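PDB 1ZJ8: sulfite reductase [ferredoxin] from Mycobacterium tuberculosis, which catalyses the reduction of sulfite to sulfide with electrons from ferredoxin, using one siroheme and one [4Fe-4S] cluster per subunit. Local coordinates for residues Lys218-Gln227 / Ile233-Val241; Gly257-Val268 / Lys303-Phe314. One frame throughout, in Å; residues are numbered along the deposited sequence.

Interaction 1. Residues Lys218-Gln227 / Ile233-Val241. With SRM (siroheme), chain E.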
# COMPACT_ATOMS: atom_id res chain seq x y z
N LYS A 218 2.94 7.02 -11.40
CA LYS A 218 2.40 7.08 -10.04
C LYS A 218 3.48 7.53 -9.05
O LYS A 218 4.68 7.30 -9.27
CB LYS A 218 1.80 5.71 -9.64
CG LYS A 218 2.80 4.57 -9.50
CD LYS A 218 2.18 3.35 -8.82
CE LYS A 218 1.62 2.32 -9.81
NZ LYS A 218 0.88 1.22 -9.11
N TYR A 219 3.01 8.17 -7.97
CA TYR A 219 3.86 8.85 -6.99
C TYR A 219 3.33 8.65 -5.57
O TYR A 219 2.25 9.11 -5.21
CB TYR A 219 3.86 10.34 -7.30
CG TYR A 219 4.81 11.21 -6.51
CD1 TYR A 219 6.14 11.26 -6.82
CD2 TYR A 219 4.34 12.04 -5.51
CE1 TYR A 219 7.01 12.09 -6.14
CE2 TYR A 219 5.20 12.88 -4.82
CZ TYR A 219 6.54 12.91 -5.15
OH TYR A 219 7.43 13.74 -4.49
N LYS A 220 4.13 7.97 -4.75
CA LYS A 220 3.72 7.50 -3.45
C LYS A 220 4.45 8.26 -2.34
O LYS A 220 5.69 8.39 -2.35
CB LYS A 220 4.00 6.00 -3.33
CG LYS A 220 3.03 5.15 -4.09
CD LYS A 220 3.42 3.68 -4.12
CE LYS A 220 2.30 2.86 -4.80
NZ LYS A 220 2.69 1.49 -5.24
N THR A 221 3.67 8.69 -1.35
CA THR A 221 4.16 9.54 -0.29
C THR A 221 3.82 8.96 1.10
O THR A 221 2.71 8.45 1.33
CB THR A 221 3.61 10.97 -0.46
OG1 THR A 221 4.12 11.52 -1.68
CG2 THR A 221 4.01 11.87 0.70
N ALA A 222 4.79 9.09 2.02
CA ALA A 222 4.59 8.71 3.40
C ALA A 222 5.08 9.80 4.38
O ALA A 222 6.21 10.28 4.28
CB ALA A 222 5.30 7.43 3.65
N ILE A 223 4.23 10.18 5.35
CA ILE A 223 4.58 11.19 6.36
C ILE A 223 4.17 10.76 7.79
O ILE A 223 2.98 10.61 8.05
CB ILE A 223 3.91 12.53 6.03
CG1 ILE A 223 4.46 13.09 4.71
CG2 ILE A 223 4.16 13.54 7.15
CD1 ILE A 223 3.74 14.31 4.23
N SER A 224 5.15 10.62 8.71
CA SER A 224 4.85 10.16 10.08
C SER A 224 5.96 10.50 11.09
O SER A 224 7.14 10.49 10.74
CB SER A 224 4.58 8.64 10.09
OG SER A 224 4.45 8.11 11.40
N GLY A 225 5.58 10.77 12.33
CA GLY A 225 6.52 10.89 13.43
C GLY A 225 6.87 9.57 14.11
O GLY A 225 7.44 9.57 15.21
N LEU A 226 6.49 8.46 13.47
CA LEU A 226 7.01 7.10 13.77
C LEU A 226 7.45 6.46 12.45
O LEU A 226 7.02 6.89 11.39
CB LEU A 226 5.92 6.20 14.39
CG LEU A 226 5.44 6.44 15.81
CD1 LEU A 226 4.29 5.49 16.16
CD2 LEU A 226 6.60 6.28 16.79
N GLN A 227 8.27 5.43 12.52
CA GLN A 227 8.57 4.62 11.32
C GLN A 227 7.56 3.48 11.21
O GLN A 227 7.93 2.32 11.36
CB GLN A 227 10.00 4.04 11.39
CG GLN A 227 11.16 5.05 11.43
CD GLN A 227 12.46 4.39 11.97
OE1 GLN A 227 12.98 3.46 11.36
NE2 GLN A 227 12.95 4.86 13.11
N ILE A 233 10.35 2.42 1.00
CA ILE A 233 9.88 2.05 -0.36
C ILE A 233 8.83 3.01 -0.96
O ILE A 233 8.08 2.64 -1.87
CB ILE A 233 9.36 0.59 -0.35
CG1 ILE A 233 8.19 0.41 0.65
CG2 ILE A 233 10.50 -0.38 -0.02
CD1 ILE A 233 6.87 0.05 0.01
N ASN A 234 8.77 4.23 -0.44
CA ASN A 234 7.92 5.29 -1.02
C ASN A 234 8.77 6.23 -1.93
O ASN A 234 9.99 6.31 -1.78
CB ASN A 234 7.23 6.08 0.12
CG ASN A 234 5.98 5.36 0.69
OD1 ASN A 234 4.90 5.48 0.14
ND2 ASN A 234 6.13 4.66 1.81
N ASP A 235 8.14 6.89 -2.89
CA ASP A 235 8.86 7.84 -3.75
C ASP A 235 9.43 8.98 -2.95
O ASP A 235 10.49 9.51 -3.28
CB ASP A 235 7.93 8.44 -4.80
CG ASP A 235 7.43 7.40 -5.77
OD1 ASP A 235 8.24 6.98 -6.64
OD2 ASP A 235 6.25 7.01 -5.66
N VAL A 236 8.71 9.38 -1.91
CA VAL A 236 9.14 10.48 -1.04
C VAL A 236 8.62 10.24 0.39
O VAL A 236 7.48 9.83 0.57
CB VAL A 236 8.68 11.89 -1.58
CG1 VAL A 236 7.16 12.02 -1.60
CG2 VAL A 236 9.29 13.03 -0.75
N ALA A 237 9.46 10.47 1.39
CA ALA A 237 9.06 10.24 2.77
C ALA A 237 9.57 11.32 3.73
O ALA A 237 10.72 11.78 3.62
CB ALA A 237 9.52 8.87 3.22
N PHE A 238 8.70 11.75 4.63
CA PHE A 238 9.06 12.69 5.69
C PHE A 238 8.86 11.96 7.03
O PHE A 238 7.73 11.72 7.45
CB PHE A 238 8.19 13.94 5.63
CG PHE A 238 8.35 14.75 4.37
CD1 PHE A 238 7.74 14.34 3.18
CD2 PHE A 238 9.07 15.93 4.37
CE1 PHE A 238 7.87 15.09 2.01
CE2 PHE A 238 9.20 16.69 3.21
CZ PHE A 238 8.60 16.27 2.03
N ILE A 239 9.96 11.58 7.67
CA ILE A 239 9.88 10.75 8.87
C ILE A 239 10.48 11.51 10.05
O ILE A 239 11.57 12.04 9.94
CB ILE A 239 10.60 9.38 8.66
CG1 ILE A 239 9.69 8.29 8.04
CG2 ILE A 239 11.05 8.82 9.99
CD1 ILE A 239 8.51 8.72 7.23
N GLY A 240 9.74 11.56 11.16
CA GLY A 240 10.12 12.34 12.35
C GLY A 240 11.52 12.13 12.90
O GLY A 240 12.04 11.02 12.88
N VAL A 241 12.13 13.22 13.37
CA VAL A 241 13.39 13.17 14.15
C VAL A 241 13.68 14.47 14.90
O VAL A 241 13.35 15.56 14.43
CB VAL A 241 14.64 12.85 13.30
CG1 VAL A 241 15.04 14.04 12.41
CG2 VAL A 241 15.80 12.40 14.21
FE SRM E . -0.61 -1.69 -6.64
CHA SRM E . -1.19 -2.08 -9.99
CHB SRM E . -3.30 -3.58 -5.98
CHC SRM E . -0.09 -1.28 -3.45
CHD SRM E . 2.79 -1.85 -7.20
NA SRM E . -2.08 -2.47 -7.75
C1A SRM E . -2.22 -2.43 -9.10
C2A SRM E . -3.60 -2.79 -9.57
CMA SRM E . -4.39 -1.54 -9.82
CDA SRM E . -3.58 -3.74 -10.73
CEA SRM E . -3.86 -3.23 -12.11
O3A SRM E . -3.10 -2.40 -12.61
O4A SRM E . -4.84 -3.64 -12.75
C3A SRM E . -4.10 -3.53 -8.38
CAA SRM E . -5.54 -3.28 -8.07
CBA SRM E . -6.25 -4.36 -8.84
CCA SRM E . -7.50 -4.79 -8.13
O1A SRM E . -7.48 -4.90 -6.89
O2A SRM E . -8.53 -4.99 -8.81
C4A SRM E . -3.13 -3.17 -7.31
NB SRM E . -1.63 -2.20 -5.03
C1B SRM E . -2.73 -2.93 -4.89
C2B SRM E . -3.29 -2.97 -3.49
CMB SRM E . -4.79 -2.91 -3.42
CDB SRM E . -2.84 -4.26 -2.87
CEB SRM E . -3.27 -4.55 -1.48
O3B SRM E . -4.07 -5.48 -1.21
O4B SRM E . -2.81 -3.83 -0.59
C3B SRM E . -2.55 -1.79 -2.90
CAB SRM E . -3.31 -0.51 -3.14
CBB SRM E . -2.98 0.54 -2.12
CCB SRM E . -3.57 1.86 -2.52
O1B SRM E . -4.58 2.28 -1.98
O2B SRM E . -3.04 2.56 -3.38
C4B SRM E . -1.36 -1.73 -3.82
NC SRM E . 0.98 -1.71 -5.55
C1C SRM E . 1.04 -1.34 -4.26
C2C SRM E . 2.31 -1.40 -3.71
CDC SRM E . 2.74 -1.33 -2.29
CEC SRM E . 3.00 -0.03 -1.63
O3C SRM E . 2.68 1.04 -2.20
O4C SRM E . 3.54 -0.09 -0.51
C3C SRM E . 3.10 -1.61 -4.80
CAC SRM E . 4.58 -1.72 -4.62
CBC SRM E . 5.39 -0.50 -4.26
CCC SRM E . 5.63 0.32 -5.51
O1C SRM E . 4.69 0.95 -6.06
O2C SRM E . 6.80 0.31 -5.98
C4C SRM E . 2.29 -1.73 -5.91
ND SRM E . 0.56 -1.58 -8.29
C1D SRM E . 1.87 -1.85 -8.26
C2D SRM E . 2.29 -2.19 -9.56
CAD SRM E . 3.71 -1.94 -10.05
CBD SRM E . 4.02 -0.65 -10.74
CCD SRM E . 5.40 -0.25 -11.15
O1D SRM E . 5.90 0.75 -10.58
O2D SRM E . 6.04 -0.89 -12.03
C3D SRM E . 1.17 -2.10 -10.37
CDD SRM E . 1.19 -1.93 -11.87
CED SRM E . 1.49 -0.61 -12.54
O3D SRM E . 1.50 0.44 -11.91
O4D SRM E . 1.74 -0.55 -13.75
C4D SRM E . 0.11 -1.72 -9.57
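Asn234 comes in first, its amide lying against the methyl of Ala222, with ND2 3.4 Å from Ala222 CB; its OD1 is bonded to Arg141, outside the pair. Asp235 turns its carboxylate back toward the backbone of Lys220, whose N gives OD2 a hydrogen bond modelled at 2.5 Å, too short to trust. That oxygen also takes a salt bridge from Arg301, and the two donors probably help to hold the carboxylate, whose plane is only 7° from that of the Tyr219 ring.

With Val236 the strand proper begins. Its N bonds Lys220 O at 3.2 Å and its O receives Ala222 N at 3.1 Å. CG1, set between the backbone N and the carbonyl carbon (chi1 64°), reaches both Thr221 and the phenol end of Tyr219, 3.7 Å from Tyr219 CZ. Ala237 faces the other side of the sheet with Ala222. Phe238 N then gives a bond to Ala222 O at 2.9 Å, while Phe238 O takes Ser224 N. Its ring runs alongside Ile223, pointing the same way, CD1 3.8 Å from Ile223 CG1. Helix 277-291 packs on this side, touching Tyr219, Val236 and Phe238. Ile239 lies on the Ala222 side and meets the chain of Gln227 at about a right angle. Gly240 N closes the ladder on Ser224 O at 2.8 Å.

With the strands 6° apart, Ala222 bonds through N and O to Val236 and Phe238, and Ser224 likewise to Phe238 and Gly240: the usual parallel pattern, in a six-stranded mixed sheet whose end borders the siroheme, Lys218 and Lys220 leading into its pocket.

Interaction 2. Residues Gly257-Val268 / Lys303-Phe314; sequences GLSTNPMLAQRV and KFLIKDWGIAKF. With SRM (siroheme), chain E.
Lys303, Met263 and Ile311 bury the most surface here, and each works differently. In Lys303 a chi1 of 55° tucks CG in between its own backbone N and C, and the extended chain beyond runs alongside Gly257, its CD 4.1 Å from Gly257 CA, and carries the ammonium to the turn of the loop. There NZ gives Asn261 O a hydrogen bond modelled at 2.4 Å, a length too short to be taken literally. On the way, CG rests over one face of its neighbour Phe304, near the rim of that ring.

Met263 answers from the loop. Its chain bends at the last torsion (chi3 54°) and reaches the helix surface between Lys303 and Lys307, with CE 3.3 Å from the carbonyl oxygen Lys303 O and 3.6 Å from Lys307 CB; the methionine and Lys307 side chains cross at about a right angle. The backbone of Met263 is tied to that of Gly257 by two hydrogen bonds, closing the loop that hands Leu258 N to siroheme O2C at 2.8 Å. Ser259 OG makes a weak bond to O2D of the same cofactor.

Ile311 opens the next helix, just past Gly310, whose positive phi (87°) ends the helix before it. Ile311 CD1 meets Val268 CG2 at 4.0 Å, and its CD1 and CG2 come near the carbonyl oxygens of Gln266 and Arg267. Val268 CG2 also touches the edge of the Phe314 ring. Between these two areas Gln266 slides past Ile306.

One charged bond at the loop end and aliphatic packing along the strand divide the work: the lysine-to-carbonyl bond, if its length is discounted, would tie the siroheme-binding loop to the helix by a directed contact, whereas around Ile311 the contacts across the pair are van der Waals packing.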
# COMPACT_ATOMS: atom_id res chain seq x y z
N GLY A 257 10.77 2.25 -4.14
CA GLY A 257 9.83 1.46 -4.96
C GLY A 257 10.24 -0.00 -5.02
O GLY A 257 11.43 -0.32 -4.87
N LEU A 258 9.26 -0.89 -5.20
CA LEU A 258 9.54 -2.32 -5.37
C LEU A 258 8.71 -2.87 -6.50
O LEU A 258 7.53 -3.13 -6.32
CB LEU A 258 9.09 -3.17 -4.18
CG LEU A 258 9.21 -2.80 -2.72
CD1 LEU A 258 8.06 -3.47 -2.00
CD2 LEU A 258 10.53 -3.25 -2.14
N SER A 259 9.28 -3.12 -7.65
CA SER A 259 8.47 -3.88 -8.59
C SER A 259 9.34 -5.01 -9.04
O SER A 259 9.94 -5.73 -8.22
CB SER A 259 7.96 -2.98 -9.74
OG SER A 259 7.09 -3.71 -10.60
N THR A 260 9.47 -5.12 -10.40
CA THR A 260 10.44 -6.01 -10.96
C THR A 260 11.82 -5.56 -10.55
O THR A 260 12.71 -6.37 -10.46
CB THR A 260 10.39 -6.02 -12.48
OG1 THR A 260 10.81 -4.74 -12.95
CG2 THR A 260 8.95 -6.33 -13.00
N ASN A 261 12.01 -4.26 -10.30
CA ASN A 261 13.34 -3.72 -9.98
C ASN A 261 13.39 -2.92 -8.67
O ASN A 261 13.28 -1.69 -8.69
CB ASN A 261 13.87 -2.89 -11.16
CG ASN A 261 15.37 -3.00 -11.32
OD1 ASN A 261 16.11 -2.86 -10.35
ND2 ASN A 261 15.82 -3.27 -12.54
N PRO A 262 13.58 -3.60 -7.53
CA PRO A 262 13.42 -2.97 -6.22
C PRO A 262 14.57 -2.05 -5.86
O PRO A 262 15.70 -2.33 -6.22
CB PRO A 262 13.39 -4.16 -5.26
CG PRO A 262 14.25 -5.17 -5.91
CD PRO A 262 13.99 -5.01 -7.39
N MET A 263 14.28 -0.99 -5.11
CA MET A 263 15.30 -0.02 -4.68
C MET A 263 14.85 0.71 -3.41
O MET A 263 13.74 1.27 -3.35
CB MET A 263 15.54 1.02 -5.77
CG MET A 263 16.18 0.53 -7.05
SD MET A 263 16.47 1.87 -8.24
CE MET A 263 17.43 3.03 -7.20
N LEU A 264 15.73 0.73 -2.40
CA LEU A 264 15.48 1.47 -1.17
C LEU A 264 15.61 2.99 -1.37
O LEU A 264 16.61 3.48 -1.89
CB LEU A 264 16.44 1.03 -0.06
CG LEU A 264 16.34 -0.40 0.44
CD1 LEU A 264 17.47 -0.69 1.41
CD2 LEU A 264 14.99 -0.66 1.07
N ALA A 265 14.61 3.73 -0.92
CA ALA A 265 14.71 5.18 -0.86
C ALA A 265 15.84 5.57 0.11
O ALA A 265 16.13 4.85 1.06
CB ALA A 265 13.37 5.83 -0.44
N GLN A 266 16.47 6.71 -0.18
CA GLN A 266 17.71 7.13 0.48
C GLN A 266 17.59 8.54 1.07
O GLN A 266 16.94 9.40 0.49
CB GLN A 266 18.85 7.09 -0.52
CG GLN A 266 18.77 5.93 -1.51
CD GLN A 266 19.68 6.14 -2.69
OE1 GLN A 266 20.92 6.16 -2.56
NE2 GLN A 266 19.07 6.34 -3.87
N ARG A 267 18.26 8.76 2.20
CA ARG A 267 18.25 10.03 2.88
C ARG A 267 18.85 11.16 2.05
O ARG A 267 19.98 11.09 1.59
CB ARG A 267 19.05 9.93 4.18
CG ARG A 267 18.50 8.92 5.16
CD ARG A 267 18.89 9.23 6.58
NE ARG A 267 18.67 10.64 6.91
CZ ARG A 267 19.63 11.54 7.17
NH1 ARG A 267 20.91 11.20 7.13
NH2 ARG A 267 19.30 12.79 7.46
N VAL A 268 18.09 12.24 1.92
CA VAL A 268 18.60 13.44 1.29
C VAL A 268 19.62 14.14 2.21
O VAL A 268 20.43 14.95 1.75
CB VAL A 268 17.43 14.38 0.95
CG1 VAL A 268 17.95 15.70 0.36
CG2 VAL A 268 16.45 13.68 -0.02
N LYS A 303 12.43 6.36 -8.68
CA LYS A 303 13.58 5.54 -8.24
C LYS A 303 14.73 5.49 -9.26
O LYS A 303 15.91 5.48 -8.89
CB LYS A 303 13.11 4.12 -7.84
CG LYS A 303 12.34 3.34 -8.92
CD LYS A 303 11.99 1.90 -8.46
CE LYS A 303 11.73 0.95 -9.64
NZ LYS A 303 11.29 -0.41 -9.26
N PHE A 304 14.38 5.46 -10.55
CA PHE A 304 15.34 5.36 -11.64
C PHE A 304 16.19 6.65 -11.79
O PHE A 304 17.45 6.62 -11.81
CB PHE A 304 14.60 5.02 -12.96
CG PHE A 304 13.99 3.62 -13.00
CD1 PHE A 304 14.80 2.49 -13.05
CD2 PHE A 304 12.61 3.45 -13.00
CE1 PHE A 304 14.25 1.22 -13.08
CE2 PHE A 304 12.04 2.16 -13.03
CZ PHE A 304 12.86 1.05 -13.07
N LEU A 305 15.48 7.78 -11.90
CA LEU A 305 16.09 9.12 -11.92
C LEU A 305 17.08 9.29 -10.78
O LEU A 305 18.17 9.84 -10.96
CB LEU A 305 14.99 10.18 -11.80
CG LEU A 305 15.33 11.66 -12.05
CD1 LEU A 305 15.96 11.86 -13.42
CD2 LEU A 305 14.08 12.54 -11.90
N ILE A 306 16.67 8.81 -9.60
CA ILE A 306 17.50 8.88 -8.39
C ILE A 306 18.67 7.92 -8.48
O ILE A 306 19.74 8.20 -7.95
CB ILE A 306 16.71 8.54 -7.11
CG1 ILE A 306 15.47 9.44 -6.97
CG2 ILE A 306 17.62 8.64 -5.89
CD1 ILE A 306 15.76 10.93 -6.85
N LYS A 307 18.47 6.78 -9.15
CA LYS A 307 19.59 5.85 -9.38
C LYS A 307 20.67 6.49 -10.29
O LYS A 307 21.86 6.42 -9.99
CB LYS A 307 19.13 4.53 -9.98
CG LYS A 307 20.08 3.38 -9.66
CD LYS A 307 20.16 2.39 -10.80
CE LYS A 307 20.87 1.12 -10.37
NZ LYS A 307 20.54 0.02 -11.30
N ASP A 308 20.23 7.11 -11.38
CA ASP A 308 21.13 7.75 -12.33
C ASP A 308 21.87 8.96 -11.74
O ASP A 308 23.10 8.96 -11.68
CB ASP A 308 20.36 8.15 -13.60
CG ASP A 308 19.95 6.95 -14.43
OD1 ASP A 308 20.75 5.98 -14.47
OD2 ASP A 308 18.85 6.96 -15.03
N TRP A 309 21.11 9.96 -11.28
CA TRP A 309 21.66 11.21 -10.71
C TRP A 309 22.54 11.04 -9.48
O TRP A 309 23.63 11.63 -9.39
CB TRP A 309 20.53 12.14 -10.30
CG TRP A 309 19.88 12.85 -11.44
CD1 TRP A 309 20.00 12.58 -12.77
CD2 TRP A 309 18.96 13.94 -11.33
NE1 TRP A 309 19.23 13.45 -13.50
CE2 TRP A 309 18.58 14.29 -12.64
CE3 TRP A 309 18.42 14.67 -10.26
CZ2 TRP A 309 17.68 15.33 -12.91
CZ3 TRP A 309 17.52 15.69 -10.52
CH2 TRP A 309 17.17 16.02 -11.84
N GLY A 310 22.05 10.27 -8.52
CA GLY A 310 22.61 10.26 -7.16
C GLY A 310 21.95 11.35 -6.32
O GLY A 310 21.44 12.34 -6.86
N ILE A 311 21.97 11.16 -5.00
CA ILE A 311 21.36 12.10 -4.06
C ILE A 311 21.95 13.53 -4.11
O ILE A 311 21.20 14.50 -4.17
CB ILE A 311 21.41 11.54 -2.60
CG1 ILE A 311 20.24 10.57 -2.35
CG2 ILE A 311 21.40 12.65 -1.55
CD1 ILE A 311 18.89 11.24 -2.04
N ALA A 312 23.27 13.65 -4.09
CA ALA A 312 23.94 14.97 -4.18
C ALA A 312 23.40 15.79 -5.34
O ALA A 312 22.95 16.93 -5.15
CB ALA A 312 25.45 14.80 -4.32
N LYS A 313 23.44 15.22 -6.54
CA LYS A 313 22.95 15.92 -7.71
C LYS A 313 21.45 16.33 -7.56
O LYS A 313 21.04 17.41 -8.00
CB LYS A 313 23.18 15.10 -8.99
CG LYS A 313 22.77 15.89 -10.26
CD LYS A 313 22.85 15.12 -11.58
CE LYS A 313 22.16 15.90 -12.72
NZ LYS A 313 22.28 15.18 -14.03
N PHE A 314 20.66 15.45 -6.94
CA PHE A 314 19.22 15.69 -6.79
C PHE A 314 18.94 16.82 -5.78
O PHE A 314 18.14 17.71 -6.05
CB PHE A 314 18.50 14.40 -6.35
CG PHE A 314 17.08 14.61 -5.93
CD1 PHE A 314 16.07 14.71 -6.89
CD2 PHE A 314 16.74 14.71 -4.57
CE1 PHE A 314 14.74 14.92 -6.50
CE2 PHE A 314 15.44 14.91 -4.17
CZ PHE A 314 14.43 15.03 -5.14
FE SRM E . -0.61 -1.69 -6.64
CHA SRM E . -1.19 -2.08 -9.99
CHB SRM E . -3.30 -3.58 -5.98
CHC SRM E . -0.09 -1.28 -3.45
CHD SRM E . 2.79 -1.85 -7.20
NA SRM E . -2.08 -2.47 -7.75
C1A SRM E . -2.22 -2.43 -9.10
C2A SRM E . -3.60 -2.79 -9.57
CMA SRM E . -4.39 -1.54 -9.82
CDA SRM E . -3.58 -3.74 -10.73
CEA SRM E . -3.86 -3.23 -12.11
O3A SRM E . -3.10 -2.40 -12.61
O4A SRM E . -4.84 -3.64 -12.75
C3A SRM E . -4.10 -3.53 -8.38
CAA SRM E . -5.54 -3.28 -8.07
CBA SRM E . -6.25 -4.36 -8.84
CCA SRM E . -7.50 -4.79 -8.13
O1A SRM E . -7.48 -4.90 -6.89
O2A SRM E . -8.53 -4.99 -8.81
C4A SRM E . -3.13 -3.17 -7.31
NB SRM E . -1.63 -2.20 -5.03
C1B SRM E . -2.73 -2.93 -4.89
C2B SRM E . -3.29 -2.97 -3.49
CMB SRM E . -4.79 -2.91 -3.42
CDB SRM E . -2.84 -4.26 -2.87
CEB SRM E . -3.27 -4.55 -1.48
O3B SRM E . -4.07 -5.48 -1.21
O4B SRM E . -2.81 -3.83 -0.59
C3B SRM E . -2.55 -1.79 -2.90
CAB SRM E . -3.31 -0.51 -3.14
CBB SRM E . -2.98 0.54 -2.12
CCB SRM E . -3.57 1.86 -2.52
O1B SRM E . -4.58 2.28 -1.98
O2B SRM E . -3.04 2.56 -3.38
C4B SRM E . -1.36 -1.73 -3.82
NC SRM E . 0.98 -1.71 -5.55
C1C SRM E . 1.04 -1.34 -4.26
C2C SRM E . 2.31 -1.40 -3.71
CDC SRM E . 2.74 -1.33 -2.29
CEC SRM E . 3.00 -0.03 -1.63
O3C SRM E . 2.68 1.04 -2.20
O4C SRM E . 3.54 -0.09 -0.51
C3C SRM E . 3.10 -1.61 -4.80
CAC SRM E . 4.58 -1.72 -4.62
CBC SRM E . 5.39 -0.50 -4.26
CCC SRM E . 5.63 0.32 -5.51
O1C SRM E . 4.69 0.95 -6.06
O2C SRM E . 6.80 0.31 -5.98
C4C SRM E . 2.29 -1.73 -5.91
ND SRM E . 0.56 -1.58 -8.29
C1D SRM E . 1.87 -1.85 -8.26
C2D SRM E . 2.29 -2.19 -9.56
CAD SRM E . 3.71 -1.94 -10.05
CBD SRM E . 4.02 -0.65 -10.74
CCD SRM E . 5.40 -0.25 -11.15
O1D SRM E . 5.90 0.75 -10.58
O2D SRM E . 6.04 -0.89 -12.03
C3D SRM E . 1.17 -2.10 -10.37
CDD SRM E . 1.19 -1.93 -11.87
CED SRM E . 1.49 -0.61 -12.54
O3D SRM E . 1.50 0.44 -11.91
O4D SRM E . 1.74 -0.55 -13.75
C4D SRM E . 0.11 -1.72 -9.57

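How the interactions relate
Both contacts belong to one sheet: strand 249-254 lies between strand 236-243 of interaction 1 and strand 266-272 of interaction 2. Their centres are 14 Å apart and they touch directly, Ile233 CG2 packing on Leu258 CD2 at 3.6 Å and Asn234 O on Ala265 CB at 3.7 Å. The siroheme unites them: Ile233 CD1 comes within 3.4 Å of its O4C, and Lys218, Lys220, Gly257, Leu258 and Ser259 all belong to its pocket. From the side chain of Cys478, probably the axial ligand of the iron, the side chain of Lys218 is about 6 Å away and that of Ser259 about 8 Å; the iron-sulfur cluster is about 8 Å from each of the two side chains.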